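Local coordinates for protein beta-glucoside phosphorylase BglX (Unidentified, PDB 5VQE) that probably transfers glucose from beta-glucosides to phosphate through a covalent glucosyl-enzyme intermediate, as a family 3 glycoside phosphorylase, at residues L284-T290 and G312-F318; P505-L509 and V520-T525. One frame throughout, in Å; residues are numbered along the deposited sequence.

Contact 1. Residues L284-T290 and G312-F318; sequences LICTDAT and GADMLTF. With G2F (2-deoxy-2-fluoro-alpha-D-glucopyranose), chain B.
Ala289 and Phe318 meet beside the bound sugar: the methyl CB of Ala289 lies obliquely against the ring, 3.4 Å from Phe318 CD2. The next ring atom, Phe318 CE2, is 3.8 Å from C6 of the 2-fluoroglucose. The sugar itself is covalently held, its C1 joined to Asp288 OD1 at 1.4 Å. With CG anti to the backbone N (chi1 -168°), Asp288 directs its carboxylate off residues 312-318 and onto the sugar, where Asn92, Arg163, Lys193 and His194 supply hydrogen bonds.

Behind this shell, two threonines clasp the backbones. Thr317 OG1 donates to Thr287 O at a short 2.5 Å, and Thr317 N donates a second bond, of 3.1 Å, to Thr287 OG1. That same hydroxyl donates to Asp288 O from 40° above the carbonyl plane, so it ties the backbone at the sugar-bearing residue to the neighbouring strand. Thr290 adds two grips, its N on Thr317 O and its OG1 on Phe318 O (2.7 Å); Arg301 also bonds this hydroxyl.

Further from the sugar, Asp314 OD2 accepts Ile285 N on its anti side at 2.9 Å in a nearly straight bond (173°), and Asp314 N returns to Ile285 O. Salt bridges from Arg276 and Arg342 would balance the buried carboxylate.

Successive strands joined through helices, with the sugar-linked aspartate at the C-terminal end of one of them, are characteristic of the TIM-barrel domain of glycoside hydrolase family 3, and the covalent bond is consistent with Asp288 being the nucleophile.

Contact 2. Residues P505-L509 and V520-T525; sequences PTLFL and VPMVKT
Phe508 presents a ring face to Val520, whose CG2 methyl stands almost directly above it, 3.9 Å from the ring centroid and 13° off the normal, a CH-pi contact. The two side chains cross at about a right angle. Val520's other branch, CG1, reaches Phe508 CE2 at 3.8 Å, so both branches lie on the same side of the ring, CG1 out past its rim. Val523 comes in nearer the backbone, its CG1 packing on Phe508 CB at 3.6 Å. A type I turn, closed by Val523 N on Val520 O, brings both valines to one aromatic side chain. The strand that carries Phe508 belongs to a mixed beta sheet, where it runs parallel to strand 525-528, as expected for the alpha/beta domain that follows the barrel in family 3 enzymes. Phe508 N donates to Thr525 O at 3.1 Å, and the rings of Tyr472 and Tyr526 meet Phe508 with nearly parallel planes. An alanine here is likely to leave Val520 CG2 without the ring face it rests on and the two tyrosines without their partner. Leu507, with CG anti to the backbone N (chi1 168°), brings CD1 obliquely and tightly against Thr525 CG2, at 3.5 Å; the threonine's hydroxyl is bonded to Gln399. Beside this, a water bridges the two segments, donating to Thr506 O at 2.8 Å and accepting from Lys524 N at 2.9 Å.

How the contacts relate
Followed from the N terminus, the chain reaches contact 1 first. There residues 284-290 are rejoined by 312-318 after an excursion of 21 residues that includes helices 293-296 and 301-310, tying two strands of the catalytic barrel together beside the sugar. Contact 1 has closed well before contact 2 opens; the two are in series, neither nested nor crossed. Contact 2 closes a shorter, mostly irregular loop of ten residues, packing its returning turn onto strand 506-510 in the mixed sheet of the later domain. The centres of contact 1 and contact 2 are about 44 Å apart. They lie on opposite sides of the chain's centre, with about 29 Å between their nearest atoms.

Contact 1. Residues L284-T290 and G312-F318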
loop_
_atom_site.group_PDB
_atom_site.type_symbol
_atom_site.label_atom_id
_atom_site.label_comp_id
_atom_site.label_asym_id
_atom_site.label_seq_id
_atom_site.Cartn_x
_atom_site.Cartn_y
_atom_site.Cartn_z
ATOM N N LEU A 284 -11.247 -12.411 -8.956
ATOM C CA LEU A 284 -10.539 -11.765 -10.056
ATOM C C LEU A 284 -9.050 -11.652 -9.748
ATOM O O LEU A 284 -8.662 -11.198 -8.666
ATOM C CB LEU A 284 -11.133 -10.376 -10.299
ATOM C CG LEU A 284 -10.823 -9.608 -11.596
ATOM C CD1 LEU A 284 -11.663 -8.363 -11.666
ATOM C CD2 LEU A 284 -9.370 -9.172 -11.692
ATOM N N ILE A 285 -8.215 -12.028 -10.711
ATOM C CA ILE A 285 -6.765 -11.875 -10.606
ATOM C C ILE A 285 -6.340 -10.736 -11.524
ATOM O O ILE A 285 -6.618 -10.764 -12.730
ATOM C CB ILE A 285 -6.023 -13.169 -10.979
ATOM C CG1 ILE A 285 -6.371 -14.305 -10.021
ATOM C CG2 ILE A 285 -4.517 -12.934 -10.973
ATOM C CD1 ILE A 285 -5.833 -15.654 -10.451
ATOM N N CYS A 286 -5.661 -9.741 -10.971
ATOM C CA CYS A 286 -5.064 -8.684 -11.776
ATOM C C CYS A 286 -3.562 -8.670 -11.544
ATOM O O CYS A 286 -3.073 -9.125 -10.505
ATOM C CB CYS A 286 -5.668 -7.309 -11.465
ATOM S SG CYS A 286 -5.354 -6.685 -9.798
ATOM N N THR A 287 -2.827 -8.174 -12.532
ATOM C CA THR A 287 -1.393 -8.033 -12.358
ATOM C C THR A 287 -1.088 -6.760 -11.578
ATOM O O THR A 287 -1.908 -5.843 -11.480
ATOM C CB THR A 287 -0.655 -8.002 -13.700
ATOM O OG1 THR A 287 -0.909 -6.770 -14.384
ATOM C CG2 THR A 287 -1.090 -9.155 -14.607
ATOM N N ASP A 288 0.095 -6.736 -10.981
ATOM C CA ASP A 288 0.664 -5.470 -10.568
ATOM C C ASP A 288 1.056 -4.688 -11.817
ATOM O O ASP A 288 1.132 -5.241 -12.919
ATOM C CB ASP A 288 1.864 -5.700 -9.655
ATOM C CG ASP A 288 2.322 -4.436 -8.963
ATOM O OD1 ASP A 288 1.474 -3.526 -8.729
ATOM O OD2 ASP A 288 3.526 -4.391 -8.664
ATOM N N ALA A 289 1.284 -3.387 -11.637
ATOM C CA ALA A 289 1.532 -2.477 -12.756
ATOM C C ALA A 289 2.581 -3.031 -13.716
ATOM O O ALA A 289 3.697 -3.373 -13.307
ATOM C CB ALA A 289 1.977 -1.114 -12.214
ATOM N N THR A 290 2.229 -3.096 -15.005
ATOM C CA THR A 290 3.039 -3.813 -15.989
ATOM C C THR A 290 4.215 -3.007 -16.525
ATOM O O THR A 290 5.009 -3.558 -17.295
ATOM C CB THR A 290 2.191 -4.261 -17.181
ATOM O OG1 THR A 290 1.854 -3.124 -17.984
ATOM C CG2 THR A 290 0.912 -4.980 -16.725
ATOM N N GLY A 312 -3.286 -17.075 -16.368
ATOM C CA GLY A 312 -4.216 -17.023 -15.257
ATOM C C GLY A 312 -4.637 -15.650 -14.778
ATOM O O GLY A 312 -5.560 -15.540 -13.965
ATOM N N ALA A 313 -3.984 -14.598 -15.258
ATOM C CA ALA A 313 -4.406 -13.246 -14.920
ATOM C C ALA A 313 -5.661 -12.882 -15.700
ATOM O O ALA A 313 -5.793 -13.213 -16.879
ATOM C CB ALA A 313 -3.292 -12.248 -15.222
ATOM N N ASP A 314 -6.595 -12.210 -15.030
ATOM C CA ASP A 314 -7.799 -11.732 -15.695
ATOM C C ASP A 314 -7.646 -10.320 -16.230
ATOM O O ASP A 314 -8.328 -9.955 -17.200
ATOM C CB ASP A 314 -8.992 -11.776 -14.734
ATOM C CG ASP A 314 -9.273 -13.172 -14.219
ATOM O OD1 ASP A 314 -9.289 -14.118 -15.042
ATOM O OD2 ASP A 314 -9.465 -13.325 -12.992
ATOM N N MET A 315 -6.763 -9.524 -15.632
ATOM C CA MET A 315 -6.621 -8.122 -15.996
ATOM C C MET A 315 -5.168 -7.680 -15.919
ATOM O O MET A 315 -4.437 -8.040 -14.985
ATOM C CB MET A 315 -7.506 -7.271 -15.081
ATOM C CG MET A 315 -7.350 -5.785 -15.215
ATOM S SD MET A 315 -8.684 -4.857 -14.410
ATOM C CE MET A 315 -10.076 -5.920 -14.555
ATOM N N LEU A 316 -4.762 -6.896 -16.922
ATOM C CA LEU A 316 -3.456 -6.258 -16.959
ATOM C C LEU A 316 -3.584 -4.856 -16.394
ATOM O O LEU A 316 -4.431 -4.075 -16.846
ATOM C CB LEU A 316 -2.919 -6.185 -18.390
ATOM C CG LEU A 316 -2.611 -7.523 -19.066
ATOM C CD1 LEU A 316 -2.657 -7.391 -20.580
ATOM C CD2 LEU A 316 -1.254 -8.024 -18.639
ATOM N N THR A 317 -2.747 -4.534 -15.418
ATOM C CA THR A 317 -2.816 -3.243 -14.736
ATOM C C THR A 317 -1.819 -2.291 -15.392
ATOM O O THR A 317 -0.609 -2.377 -15.168
ATOM C CB THR A 317 -2.559 -3.419 -13.246
ATOM O OG1 THR A 317 -3.527 -4.342 -12.731
ATOM C CG2 THR A 317 -2.684 -2.092 -12.504
ATOM N N PHE A 318 -2.346 -1.406 -16.235
ATOM C CA PHE A 318 -1.621 -0.292 -16.839
ATOM C C PHE A 318 -0.893 -0.722 -18.099
ATOM O O PHE A 318 -0.518 -1.890 -18.249
ATOM C CB PHE A 318 -0.606 0.346 -15.882
ATOM C CG PHE A 318 -1.190 0.789 -14.577
ATOM C CD1 PHE A 318 -2.560 0.944 -14.427
ATOM C CD2 PHE A 318 -0.362 1.059 -13.496
ATOM C CE1 PHE A 318 -3.095 1.353 -13.211
ATOM C CE2 PHE A 318 -0.893 1.466 -12.281
ATOM C CZ PHE A 318 -2.255 1.622 -12.143
HETATM C C1 G2F B . 1.957 -2.268 -8.343
HETATM C C2 G2F B . 2.175 -2.192 -6.797
HETATM C C3 G2F B . 0.785 -2.341 -6.109
HETATM C C4 G2F B . -0.173 -1.253 -6.684
HETATM C C5 G2F B . -0.254 -1.444 -8.237
HETATM C C6 G2F B . -1.154 -0.323 -8.894
HETATM O O3 G2F B . 0.950 -2.038 -4.749
HETATM O O4 G2F B . -1.455 -1.514 -6.176
HETATM O O5 G2F B . 1.049 -1.284 -8.773
HETATM O O6 G2F B . -0.693 0.925 -8.460
HETATM F F2 G2F B . 2.974 -3.203 -6.391
#

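Contact 2. Residues P505-L509 and V520-T525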
loop_
_atom_site.group_PDB
_atom_site.type_symbol
_atom_site.label_atom_id
_atom_site.label_comp_id
_atom_site.label_asym_id
_atom_site.label_seq_id
_atom_site.Cartn_x
_atom_site.Cartn_y
_atom_site.Cartn_z
ATOM N N PRO A 505 21.987 14.234 26.262
ATOM C CA PRO A 505 20.850 13.313 26.122
ATOM C C PRO A 505 20.235 13.405 24.734
ATOM O O PRO A 505 20.018 14.497 24.202
ATOM C CB PRO A 505 19.881 13.786 27.208
ATOM C CG PRO A 505 20.756 14.423 28.239
ATOM C CD PRO A 505 21.854 15.088 27.460
ATOM N N THR A 506 19.968 12.245 24.134
ATOM C CA THR A 506 19.452 12.175 22.772
ATOM C C THR A 506 18.228 11.267 22.726
ATOM O O THR A 506 18.265 10.133 23.218
ATOM C CB THR A 506 20.538 11.676 21.808
ATOM O OG1 THR A 506 21.639 12.590 21.817
ATOM C CG2 THR A 506 20.012 11.580 20.387
ATOM N N LEU A 507 17.152 11.777 22.131
ATOM C CA LEU A 507 15.900 11.053 21.953
ATOM C C LEU A 507 15.636 10.903 20.461
ATOM O O LEU A 507 15.741 11.880 19.714
ATOM C CB LEU A 507 14.755 11.812 22.631
ATOM C CG LEU A 507 13.316 11.381 22.338
ATOM C CD1 LEU A 507 13.054 10.011 22.922
ATOM C CD2 LEU A 507 12.352 12.411 22.915
ATOM N N PHE A 508 15.297 9.686 20.026
ATOM C CA PHE A 508 15.102 9.384 18.608
ATOM C C PHE A 508 13.662 8.937 18.374
ATOM O O PHE A 508 13.203 7.973 18.991
ATOM C CB PHE A 508 16.079 8.304 18.126
ATOM C CG PHE A 508 16.169 8.207 16.630
ATOM C CD1 PHE A 508 15.185 7.563 15.900
ATOM C CD2 PHE A 508 17.229 8.781 15.949
ATOM C CE1 PHE A 508 15.264 7.490 14.521
ATOM C CE2 PHE A 508 17.310 8.708 14.578
ATOM C CZ PHE A 508 16.328 8.063 13.865
ATOM N N LEU A 509 12.961 9.646 17.489
ATOM C CA LEU A 509 11.582 9.353 17.121
ATOM C C LEU A 509 11.530 8.985 15.645
ATOM O O LEU A 509 11.897 9.799 14.790
ATOM C CB LEU A 509 10.680 10.562 17.374
ATOM C CG LEU A 509 10.787 11.268 18.725
ATOM C CD1 LEU A 509 9.962 12.545 18.699
ATOM C CD2 LEU A 509 10.340 10.357 19.851
ATOM N N VAL A 520 21.043 3.775 14.189
ATOM C CA VAL A 520 21.345 4.571 15.380
ATOM C C VAL A 520 21.296 3.665 16.608
ATOM O O VAL A 520 20.573 3.955 17.574
ATOM C CB VAL A 520 20.392 5.773 15.515
ATOM C CG1 VAL A 520 20.527 6.688 14.302
ATOM C CG2 VAL A 520 18.927 5.338 15.680
ATOM N N PRO A 521 22.071 2.581 16.634
ATOM C CA PRO A 521 22.013 1.670 17.786
ATOM C C PRO A 521 22.513 2.286 19.078
ATOM O O PRO A 521 22.173 1.780 20.153
ATOM C CB PRO A 521 22.902 0.500 17.347
ATOM C CG PRO A 521 23.871 1.119 16.405
ATOM C CD PRO A 521 23.083 2.157 15.651
ATOM N N MET A 522 23.310 3.356 19.006
ATOM C CA MET A 522 23.813 4.030 20.200
ATOM C C MET A 522 22.721 4.763 20.972
ATOM O O MET A 522 22.937 5.125 22.134
ATOM C CB MET A 522 24.915 5.019 19.804
ATOM C CG MET A 522 24.435 6.284 19.060
ATOM S SD MET A 522 23.883 6.015 17.361
ATOM C CE MET A 522 25.442 5.841 16.499
ATOM N N VAL A 523 21.569 5.004 20.347
ATOM C CA VAL A 523 20.508 5.789 20.966
ATOM C C VAL A 523 19.914 5.007 22.126
ATOM O O VAL A 523 19.664 3.798 22.021
ATOM C CB VAL A 523 19.446 6.151 19.912
ATOM C CG1 VAL A 523 18.135 6.553 20.547
ATOM C CG2 VAL A 523 19.957 7.292 19.015
ATOM N N LYS A 524 19.680 5.699 23.242
ATOM C CA LYS A 524 19.223 5.065 24.472
ATOM C C LYS A 524 17.714 5.152 24.668
ATOM O O LYS A 524 17.162 4.362 25.443
ATOM C CB LYS A 524 19.914 5.701 25.691
ATOM C CG LYS A 524 21.444 5.692 25.649
ATOM C CD LYS A 524 22.025 6.181 26.981
ATOM C CE LYS A 524 23.513 6.529 26.897
ATOM N NZ LYS A 524 24.335 5.448 26.284
ATOM N N THR A 525 17.045 6.096 24.010
ATOM C CA THR A 525 15.589 6.205 24.047
ATOM C C THR A 525 15.081 6.288 22.613
ATOM O O THR A 525 15.484 7.180 21.859
ATOM C CB THR A 525 15.138 7.425 24.860
ATOM O OG1 THR A 525 15.793 7.413 26.133
ATOM C CG2 THR A 525 13.633 7.387 25.090
HETATM O O HOH W 1 20.534 8.487 23.252
#